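Local coordinates for protein beta-Ala-His dipeptidase (Homo sapiens, PDB 3DLJ) that hydrolyses Xaa-His dipeptides, above all carnosine and anserine, as a secreted zinc-dependent homodimeric peptidase of the M20 family, at residues A[147-158]-A[467-478]; A[203-211]-A[423-432]. All blocks are in the same frame, centred on the assembly; numbering follows the deposited sequence.

In the fold
From the N terminus, helix 141-160 comes first, carrying the zinc ligand D143 in its first turn, and its residues 147-158 wait until the last helix of the chain, 464-482, returns over 300 residues later to close contact 1. Within that long excursion contact 2 opens at the end of strand 201-204 and closes at 423-432, so it is nested in contact 1. Contact 1 joins two helices that pack beside the six-stranded sheet of the catalytic part; contact 2 ties the zinc-bearing end of that sheet to strand 421-425 of the second, five-stranded sheet and to helix 430-438. The two meet where P147 and F474 pack on S205, and W151 and F477 on V203.

Contact 1. Residues A[147-158]-A[467-478]; sequences PVLAWINAVSAF and YIEGTKLFAAFF
Two helices beside the catalytic six-stranded sheet, 141-160 and 464-482, are joined by an aromatic cluster and small side chains; their segments 147-158 and 467-478 cross at -56°, axes 8.0 Å apart. A150 and A154 permit the approach: A154 is a knob in the hole formed by T471, F474, A475 and F478, its CB 3.3 Å from T471 O. In return F478 fits among W151, A154, V155 and F158. W151 carries two T-shaped pairs. Its edge, through CE3, stands over the centre of the F474 ring, while the edge of F478 meets the indole face, F478 CE2 lying 3.5 Å from W151 CH2. With CG anti to the backbone N (chi1 -177°), the indole stands out roughly square to the helix axis, where F474 and F478 both reach it; F107 and F171 of the sheet pack against it. The F474 ring edge lies on the backbone, CD2 being 3.3 Å from W151 N. Replacing F474 by an alanine would probably leave the W151 edge without its facing ring and open a gap beside P147 and A150. On the flank away from the indole, a water accepts from N153 ND2 (2.7 Å) and donates to T471 OG1, which bonds Y467 O at 2.7 Å; Y467 OH bonds F27 O of helix 24-35. Apolar rings and methyls thus hold the crossing, and the water bridges its buried polar side chains.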
loop_
_atom_site.group_PDB
_atom_site.type_symbol
_atom_site.label_atom_id
_atom_site.label_comp_id
_atom_site.label_asym_id
_atom_site.label_seq_id
_atom_site.Cartn_x
_atom_site.Cartn_y
_atom_site.Cartn_z
ATOM N N PRO A 147 5.589 -10.702 0.847
ATOM C CA PRO A 147 4.355 -11.356 1.293
ATOM C C PRO A 147 3.633 -12.222 0.238
ATOM O O PRO A 147 3.003 -13.213 0.596
ATOM C CB PRO A 147 3.478 -10.171 1.776
ATOM C CG PRO A 147 4.413 -9.075 2.044
ATOM C CD PRO A 147 5.477 -9.233 0.950
ATOM N N VAL A 148 3.723 -11.886 -1.038
ATOM C CA VAL A 148 3.185 -12.795 -2.058
ATOM C C VAL A 148 3.931 -14.127 -2.036
ATOM O O VAL A 148 3.313 -15.201 -2.098
ATOM C CB VAL A 148 3.169 -12.195 -3.493
ATOM C CG1 VAL A 148 2.754 -13.250 -4.525
ATOM C CG2 VAL A 148 2.231 -11.014 -3.568
ATOM N N LEU A 149 5.257 -14.059 -1.935
ATOM C CA LEU A 149 6.089 -15.278 -1.936
ATOM C C LEU A 149 5.955 -16.065 -0.658
ATOM O O LEU A 149 6.030 -17.274 -0.697
ATOM C CB LEU A 149 7.558 -14.954 -2.225
ATOM C CG LEU A 149 7.883 -14.867 -3.725
ATOM C CD1 LEU A 149 9.297 -14.305 -3.963
ATOM C CD2 LEU A 149 7.720 -16.247 -4.397
ATOM N N ALA A 150 5.774 -15.379 0.468
ATOM C CA ALA A 150 5.552 -16.031 1.747
ATOM C C ALA A 150 4.299 -16.917 1.713
ATOM O O ALA A 150 4.322 -18.049 2.223
ATOM C CB ALA A 150 5.467 -15.015 2.865
ATOM N N TRP A 151 3.231 -16.393 1.110
ATOM C CA TRP A 151 1.982 -17.120 0.843
ATOM C C TRP A 151 2.204 -18.282 -0.097
ATOM O O TRP A 151 1.789 -19.412 0.201
ATOM C CB TRP A 151 0.904 -16.167 0.256
ATOM C CG TRP A 151 -0.444 -16.810 0.016
ATOM C CD1 TRP A 151 -0.857 -17.442 -1.129
ATOM C CD2 TRP A 151 -1.564 -16.879 0.932
ATOM N NE1 TRP A 151 -2.149 -17.911 -0.979
ATOM C CE2 TRP A 151 -2.613 -17.565 0.261
ATOM C CE3 TRP A 151 -1.793 -16.409 2.240
ATOM C CZ2 TRP A 151 -3.866 -17.802 0.857
ATOM C CZ3 TRP A 151 -3.052 -16.649 2.835
ATOM C CH2 TRP A 151 -4.061 -17.336 2.140
ATOM N N ILE A 152 2.866 -18.013 -1.230
ATOM C CA ILE A 152 3.183 -19.061 -2.213
ATOM C C ILE A 152 4.101 -20.145 -1.627
ATOM O O ILE A 152 3.910 -21.343 -1.887
ATOM C CB ILE A 152 3.778 -18.475 -3.533
ATOM C CG1 ILE A 152 2.670 -17.826 -4.379
ATOM C CG2 ILE A 152 4.536 -19.564 -4.332
ATOM C CD1 ILE A 152 3.174 -16.905 -5.517
ATOM N N ASN A 153 5.102 -19.725 -0.856
ATOM C CA ASN A 153 6.037 -20.655 -0.233
ATOM C C ASN A 153 5.335 -21.554 0.795
ATOM O O ASN A 153 5.589 -22.739 0.810
ATOM C CB ASN A 153 7.244 -19.919 0.382
ATOM C CG ASN A 153 8.152 -19.255 -0.681
ATOM O OD1 ASN A 153 8.131 -19.623 -1.829
ATOM N ND2 ASN A 153 8.949 -18.283 -0.272
ATOM N N ALA A 154 4.457 -20.991 1.641
ATOM C CA ALA A 154 3.587 -21.793 2.520
ATOM C C ALA A 154 2.846 -22.931 1.779
ATOM O O ALA A 154 2.864 -24.091 2.224
ATOM C CB ALA A 154 2.587 -20.898 3.295
ATOM N N VAL A 155 2.175 -22.590 0.683
ATOM C CA VAL A 155 1.490 -23.580 -0.158
ATOM C C VAL A 155 2.459 -24.639 -0.665
ATOM O O VAL A 155 2.147 -25.825 -0.655
ATOM C CB VAL A 155 0.774 -22.931 -1.379
ATOM C CG1 VAL A 155 0.271 -24.014 -2.328
ATOM C CG2 VAL A 155 -0.383 -22.070 -0.936
ATOM N N SER A 156 3.639 -24.202 -1.094
ATOM C CA SER A 156 4.659 -25.086 -1.644
ATOM C C SER A 156 5.239 -26.064 -0.601
ATOM O O SER A 156 5.768 -27.106 -0.975
ATOM C CB SER A 156 5.763 -24.265 -2.313
ATOM O OG SER A 156 6.743 -23.885 -1.356
ATOM N N ALA A 157 5.112 -25.750 0.692
ATOM C CA ALA A 157 5.493 -26.675 1.761
ATOM C C ALA A 157 4.537 -27.869 1.907
ATOM O O ALA A 157 4.999 -28.996 2.012
ATOM C CB ALA A 157 5.647 -25.943 3.084
ATOM N N PHE A 158 3.219 -27.622 1.923
ATOM C CA PHE A 158 2.194 -28.684 1.898
ATOM C C PHE A 158 2.309 -29.526 0.615
ATOM O O PHE A 158 2.160 -30.738 0.642
ATOM C CB PHE A 158 0.769 -28.098 1.969
ATOM C CG PHE A 158 0.382 -27.526 3.310
ATOM C CD1 PHE A 158 0.752 -26.240 3.670
ATOM C CD2 PHE A 158 -0.406 -28.262 4.198
ATOM C CE1 PHE A 158 0.382 -25.705 4.901
ATOM C CE2 PHE A 158 -0.770 -27.728 5.428
ATOM C CZ PHE A 158 -0.373 -26.432 5.767
ATOM N N TYR A 467 9.578 -12.514 6.949
ATOM C CA TYR A 467 9.342 -13.244 5.710
ATOM C C TYR A 467 9.191 -14.755 5.940
ATOM O O TYR A 467 8.316 -15.386 5.367
ATOM C CB TYR A 467 10.497 -12.951 4.741
ATOM C CG TYR A 467 10.484 -13.678 3.415
ATOM C CD1 TYR A 467 9.388 -13.573 2.536
ATOM C CD2 TYR A 467 11.594 -14.431 3.004
ATOM C CE1 TYR A 467 9.385 -14.220 1.293
ATOM C CE2 TYR A 467 11.607 -15.067 1.768
ATOM C CZ TYR A 467 10.490 -14.955 0.903
ATOM O OH TYR A 467 10.483 -15.602 -0.342
ATOM N N ILE A 468 10.051 -15.313 6.788
ATOM C CA ILE A 468 10.073 -16.744 7.087
ATOM C C ILE A 468 9.020 -17.162 8.102
ATOM O O ILE A 468 8.280 -18.121 7.868
ATOM C CB ILE A 468 11.480 -17.196 7.524
ATOM C CG1 ILE A 468 12.480 -16.952 6.383
ATOM C CG2 ILE A 468 11.481 -18.676 7.932
ATOM C CD1 ILE A 468 12.118 -17.630 5.043
ATOM N N GLU A 469 8.933 -16.437 9.218
ATOM C CA GLU A 469 7.884 -16.666 10.208
ATOM C C GLU A 469 6.495 -16.382 9.657
ATOM O O GLU A 469 5.523 -17.016 10.082
ATOM C CB GLU A 469 8.140 -15.845 11.472
ATOM C CG GLU A 469 9.393 -16.305 12.261
ATOM C CD GLU A 469 9.374 -17.802 12.672
ATOM O OE1 GLU A 469 10.307 -18.564 12.312
ATOM O OE2 GLU A 469 8.432 -18.226 13.356
ATOM N N GLY A 470 6.407 -15.446 8.702
ATOM C CA GLY A 470 5.162 -15.120 8.025
ATOM C C GLY A 470 4.689 -16.210 7.091
ATOM O O GLY A 470 3.500 -16.378 6.902
ATOM N N THR A 471 5.624 -16.933 6.477
ATOM C CA THR A 471 5.331 -18.150 5.739
ATOM C C THR A 471 4.639 -19.200 6.625
ATOM O O THR A 471 3.657 -19.829 6.202
ATOM C CB THR A 471 6.627 -18.738 5.081
ATOM O OG1 THR A 471 7.317 -17.711 4.334
ATOM C CG2 THR A 471 6.304 -19.920 4.175
ATOM N N LYS A 472 5.137 -19.371 7.849
ATOM C CA LYS A 472 4.511 -20.243 8.846
ATOM C C LYS A 472 3.125 -19.789 9.287
ATOM O O LYS A 472 2.223 -20.626 9.506
ATOM C CB LYS A 472 5.405 -20.368 10.071
ATOM C CG LYS A 472 6.651 -21.151 9.806
ATOM C CD LYS A 472 7.751 -20.671 10.705
ATOM C CE LYS A 472 8.960 -21.533 10.582
ATOM N NZ LYS A 472 9.692 -21.426 11.849
ATOM N N LEU A 473 2.967 -18.469 9.423
ATOM C CA LEU A 473 1.694 -17.856 9.766
ATOM C C LEU A 473 0.643 -18.232 8.727
ATOM O O LEU A 473 -0.478 -18.644 9.070
ATOM C CB LEU A 473 1.827 -16.326 9.843
ATOM C CG LEU A 473 0.545 -15.517 10.070
ATOM C CD1 LEU A 473 -0.016 -15.916 11.395
ATOM C CD2 LEU A 473 0.813 -14.032 10.064
ATOM N N PHE A 474 0.999 -18.079 7.458
ATOM C CA PHE A 474 0.100 -18.459 6.393
ATOM C C PHE A 474 -0.235 -19.963 6.418
ATOM O O PHE A 474 -1.387 -20.363 6.192
ATOM C CB PHE A 474 0.657 -18.001 5.022
ATOM C CG PHE A 474 0.601 -16.505 4.789
ATOM C CD1 PHE A 474 -0.400 -15.712 5.371
ATOM C CD2 PHE A 474 1.531 -15.885 3.937
ATOM C CE1 PHE A 474 -0.461 -14.316 5.129
ATOM C CE2 PHE A 474 1.484 -14.471 3.674
ATOM C CZ PHE A 474 0.486 -13.700 4.267
ATOM N N ALA A 475 0.772 -20.800 6.664
ATOM C CA ALA A 475 0.555 -22.264 6.828
ATOM C C ALA A 475 -0.482 -22.606 7.938
ATOM O O ALA A 475 -1.464 -23.336 7.697
ATOM C CB ALA A 475 1.887 -22.968 7.086
ATOM N N ALA A 476 -0.281 -22.056 9.135
ATOM C CA ALA A 476 -1.234 -22.217 10.239
ATOM C C ALA A 476 -2.658 -21.737 9.867
ATOM O O ALA A 476 -3.667 -22.355 10.263
ATOM C CB ALA A 476 -0.726 -21.480 11.486
ATOM N N PHE A 477 -2.713 -20.643 9.105
ATOM C CA PHE A 477 -3.944 -19.968 8.734
ATOM C C PHE A 477 -4.800 -20.826 7.804
ATOM O O PHE A 477 -6.024 -20.904 7.986
ATOM C CB PHE A 477 -3.607 -18.603 8.114
ATOM C CG PHE A 477 -4.801 -17.808 7.675
ATOM C CD1 PHE A 477 -5.674 -17.243 8.610
ATOM C CD2 PHE A 477 -5.048 -17.598 6.323
ATOM C CE1 PHE A 477 -6.769 -16.476 8.202
ATOM C CE2 PHE A 477 -6.151 -16.843 5.913
ATOM C CZ PHE A 477 -7.013 -16.281 6.859
ATOM N N PHE A 478 -4.159 -21.480 6.825
ATOM C CA PHE A 478 -4.857 -22.442 5.954
ATOM C C PHE A 478 -5.693 -23.394 6.803
ATOM O O PHE A 478 -6.865 -23.660 6.499
ATOM C CB PHE A 478 -3.891 -23.280 5.101
ATOM C CG PHE A 478 -3.048 -22.482 4.145
ATOM C CD1 PHE A 478 -1.878 -23.034 3.620
ATOM C CD2 PHE A 478 -3.390 -21.190 3.788
ATOM C CE1 PHE A 478 -1.074 -22.320 2.748
ATOM C CE2 PHE A 478 -2.584 -20.465 2.917
ATOM C CZ PHE A 478 -1.424 -21.034 2.395
HETATM O O HOH W 1 8.879 -17.413 2.296
#

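Contact 2. Residues A[203-211]-A[423-432]; sequences VISDNLWIS and IRDGSTIPIA. With ZN (zinc ion), chain D.
D206 OD2 binds a zinc ion at 1.9 Å, and H110 and D143 complete the protein ligands of that metal. D206 CG lies anti to the backbone N (chi1 -164°), which sends the carboxylate to the metal. Next to it, N207 OD1 accepts from D206 N at 3.2 Å, the donor tilted 18° from the amide plane, a bond that ties the N207 side chain back to the metal-bearing residue. Across the contact N207 CB rests on D425 OD1, 3.6 Å away, with amide and carboxylate planes 62° apart. The other carboxylate oxygen, D425 OD2, is taken up by its own turn: S427 N meets its anti lone pair at 2.9 Å, forming an Asx turn, and S427 OG approaches from above the carboxylate plane. Apolar contacts lie on both sides of this polar middle. I204 CD1 touches I431 CG2 at 3.7 Å and reaches I429 and A432 at the start of helix 430-438, where I429 is the N-cap residue. Farther along, I423 CG2 lies 4.4 Å from I210 CG2, and I423 CD1 packs on L208 O. The turn between strand 421-425 and helix 430-438 packs behind the D206 loop without binding metal; that loop belongs to the two-zinc site of an M20 metallopeptidase.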
loop_
_atom_site.group_PDB
_atom_site.type_symbol
_atom_site.label_atom_id
_atom_site.label_comp_id
_atom_site.label_asym_id
_atom_site.label_seq_id
_atom_site.Cartn_x
_atom_site.Cartn_y
_atom_site.Cartn_z
ATOM N N VAL A 203 -7.968 -12.703 1.439
ATOM C CA VAL A 203 -6.816 -12.255 2.223
ATOM C C VAL A 203 -5.954 -11.273 1.422
ATOM O O VAL A 203 -5.740 -11.443 0.219
ATOM C CB VAL A 203 -5.921 -13.460 2.675
ATOM C CG1 VAL A 203 -4.654 -12.972 3.416
ATOM C CG2 VAL A 203 -6.697 -14.413 3.539
ATOM N N ILE A 204 -5.489 -10.233 2.106
ATOM C CA ILE A 204 -4.513 -9.285 1.570
ATOM C C ILE A 204 -3.409 -9.186 2.613
ATOM O O ILE A 204 -3.685 -9.080 3.810
ATOM C CB ILE A 204 -5.128 -7.868 1.307
ATOM C CG1 ILE A 204 -6.307 -7.940 0.314
ATOM C CG2 ILE A 204 -4.029 -6.834 0.845
ATOM C CD1 ILE A 204 -7.065 -6.593 0.130
ATOM N N SER A 205 -2.165 -9.231 2.161
ATOM C CA SER A 205 -1.030 -9.055 3.036
ATOM C C SER A 205 -0.127 -7.970 2.451
ATOM O O SER A 205 0.867 -8.258 1.774
ATOM C CB SER A 205 -0.272 -10.385 3.184
ATOM O OG SER A 205 0.723 -10.323 4.199
ATOM N N ASP A 206 -0.460 -6.713 2.705
ATOM C CA ASP A 206 0.304 -5.626 2.114
ATOM C C ASP A 206 0.297 -4.424 3.027
ATOM O O ASP A 206 -0.097 -3.319 2.644
ATOM C CB ASP A 206 -0.262 -5.276 0.739
ATOM C CG ASP A 206 0.705 -4.427 -0.108
ATOM O OD1 ASP A 206 1.872 -4.206 0.326
ATOM O OD2 ASP A 206 0.272 -3.963 -1.202
ATOM N N ASN A 207 0.730 -4.650 4.257
ATOM C CA ASN A 207 0.699 -3.625 5.293
ATOM C C ASN A 207 1.600 -4.010 6.443
ATOM O O ASN A 207 2.133 -5.127 6.469
ATOM C CB ASN A 207 -0.735 -3.307 5.746
ATOM C CG ASN A 207 -1.538 -4.538 6.107
ATOM O OD1 ASN A 207 -1.773 -5.448 5.288
ATOM N ND2 ASN A 207 -2.013 -4.549 7.334
ATOM N N LEU A 208 1.811 -3.072 7.361
ATOM C CA LEU A 208 2.846 -3.194 8.363
ATOM C C LEU A 208 2.307 -3.290 9.798
ATOM O O LEU A 208 1.214 -2.800 10.102
ATOM C CB LEU A 208 3.786 -1.990 8.259
ATOM C CG LEU A 208 4.311 -1.581 6.879
ATOM C CD1 LEU A 208 5.279 -0.441 7.045
ATOM C CD2 LEU A 208 4.946 -2.744 6.124
ATOM N N TRP A 209 3.097 -3.916 10.669
ATOM C CA TRP A 209 2.859 -3.862 12.113
ATOM C C TRP A 209 3.194 -2.455 12.588
ATOM O O TRP A 209 3.701 -1.652 11.819
ATOM C CB TRP A 209 3.704 -4.880 12.881
ATOM C CG TRP A 209 3.592 -6.319 12.436
ATOM C CD1 TRP A 209 2.567 -6.905 11.746
ATOM C CD2 TRP A 209 4.558 -7.346 12.659
ATOM N NE1 TRP A 209 2.844 -8.235 11.518
ATOM C CE2 TRP A 209 4.062 -8.530 12.065
ATOM C CE3 TRP A 209 5.811 -7.378 13.292
ATOM C CZ2 TRP A 209 4.763 -9.739 12.095
ATOM C CZ3 TRP A 209 6.514 -8.591 13.325
ATOM C CH2 TRP A 209 5.984 -9.756 12.727
ATOM N N ILE A 210 2.894 -2.151 13.845
ATOM C CA ILE A 210 3.207 -0.829 14.395
ATOM C C ILE A 210 4.319 -0.936 15.455
ATOM O O ILE A 210 5.037 0.015 15.718
ATOM C CB ILE A 210 1.914 -0.076 14.896
ATOM C CG1 ILE A 210 2.174 1.434 15.091
ATOM C CG2 ILE A 210 1.305 -0.752 16.153
ATOM C CD1 ILE A 210 1.997 2.301 13.805
ATOM N N SER A 211 4.477 -2.117 16.033
ATOM C CA SER A 211 5.493 -2.330 17.084
ATOM C C SER A 211 6.255 -3.614 16.808
ATOM O O SER A 211 5.817 -4.407 15.968
ATOM C CB SER A 211 4.838 -2.373 18.474
ATOM N N ILE A 423 -5.386 -3.615 14.902
ATOM C CA ILE A 423 -4.944 -2.256 14.612
ATOM C C ILE A 423 -5.696 -1.689 13.411
ATOM O O ILE A 423 -6.286 -2.425 12.612
ATOM C CB ILE A 423 -3.377 -2.161 14.430
ATOM C CG1 ILE A 423 -2.901 -2.985 13.212
ATOM C CG2 ILE A 423 -2.635 -2.573 15.723
ATOM C CD1 ILE A 423 -1.490 -2.717 12.792
ATOM N N ARG A 424 -5.709 -0.364 13.318
ATOM C CA ARG A 424 -6.100 0.293 12.090
ATOM C C ARG A 424 -4.808 0.667 11.337
ATOM O O ARG A 424 -3.704 0.316 11.778
ATOM C CB ARG A 424 -7.004 1.498 12.375
ATOM C CG ARG A 424 -8.354 1.152 12.999
ATOM C CD ARG A 424 -9.368 2.300 12.832
ATOM N NE ARG A 424 -10.730 1.929 13.257
ATOM N N ASP A 425 -4.952 1.363 10.213
ATOM C CA ASP A 425 -3.840 1.730 9.348
ATOM C C ASP A 425 -4.094 3.134 8.828
ATOM O O ASP A 425 -5.216 3.469 8.476
ATOM C CB ASP A 425 -3.763 0.759 8.163
ATOM C CG ASP A 425 -2.370 0.651 7.573
ATOM O OD1 ASP A 425 -1.792 -0.455 7.630
ATOM O OD2 ASP A 425 -1.847 1.649 7.037
ATOM N N GLY A 426 -3.042 3.943 8.762
ATOM C CA GLY A 426 -3.141 5.294 8.232
ATOM C C GLY A 426 -3.193 5.346 6.722
ATOM O O GLY A 426 -3.663 6.313 6.139
ATOM N N SER A 427 -2.712 4.286 6.082
ATOM C CA SER A 427 -2.675 4.219 4.647
ATOM C C SER A 427 -4.012 3.736 4.132
ATOM O O SER A 427 -4.928 3.470 4.908
ATOM C CB SER A 427 -1.524 3.320 4.180
ATOM O OG SER A 427 -1.729 1.969 4.559
ATOM N N THR A 428 -4.109 3.618 2.814
ATOM C CA THR A 428 -5.352 3.322 2.120
ATOM C C THR A 428 -5.094 2.036 1.358
ATOM O O THR A 428 -4.027 1.858 0.718
ATOM C CB THR A 428 -5.685 4.463 1.136
ATOM O OG1 THR A 428 -5.684 5.699 1.849
ATOM C CG2 THR A 428 -7.041 4.292 0.471
ATOM N N ILE A 429 -6.029 1.109 1.449
ATOM C CA ILE A 429 -5.902 -0.119 0.674
ATOM C C ILE A 429 -7.124 -0.217 -0.224
ATOM O O ILE A 429 -8.121 -0.847 0.130
ATOM C CB ILE A 429 -5.645 -1.320 1.578
ATOM C CG1 ILE A 429 -4.292 -1.107 2.259
ATOM C CG2 ILE A 429 -5.611 -2.627 0.759
ATOM C CD1 ILE A 429 -4.156 -1.686 3.642
ATOM N N PRO A 430 -7.068 0.479 -1.378
ATOM C CA PRO A 430 -8.210 0.673 -2.250
ATOM C C PRO A 430 -8.818 -0.654 -2.620
ATOM O O PRO A 430 -10.035 -0.749 -2.777
ATOM C CB PRO A 430 -7.589 1.292 -3.505
ATOM C CG PRO A 430 -6.346 1.917 -3.059
ATOM C CD PRO A 430 -5.848 1.120 -1.912
ATOM N N ILE A 431 -7.957 -1.668 -2.769
ATOM C CA ILE A 431 -8.367 -3.021 -3.165
ATOM C C ILE A 431 -9.307 -3.640 -2.142
ATOM O O ILE A 431 -10.235 -4.354 -2.503
ATOM C CB ILE A 431 -7.122 -3.913 -3.442
ATOM C CG1 ILE A 431 -6.466 -3.517 -4.782
ATOM C CG2 ILE A 431 -7.458 -5.394 -3.379
ATOM C CD1 ILE A 431 -7.270 -3.880 -6.022
ATOM N N ALA A 432 -9.080 -3.329 -0.871
ATOM C CA ALA A 432 -9.937 -3.805 0.215
ATOM C C ALA A 432 -11.373 -3.316 0.025
ATOM O O ALA A 432 -12.322 -4.105 0.093
ATOM C CB ALA A 432 -9.376 -3.364 1.557
HETATM ZN ZN ZN D . 1.456 -2.963 -2.205
#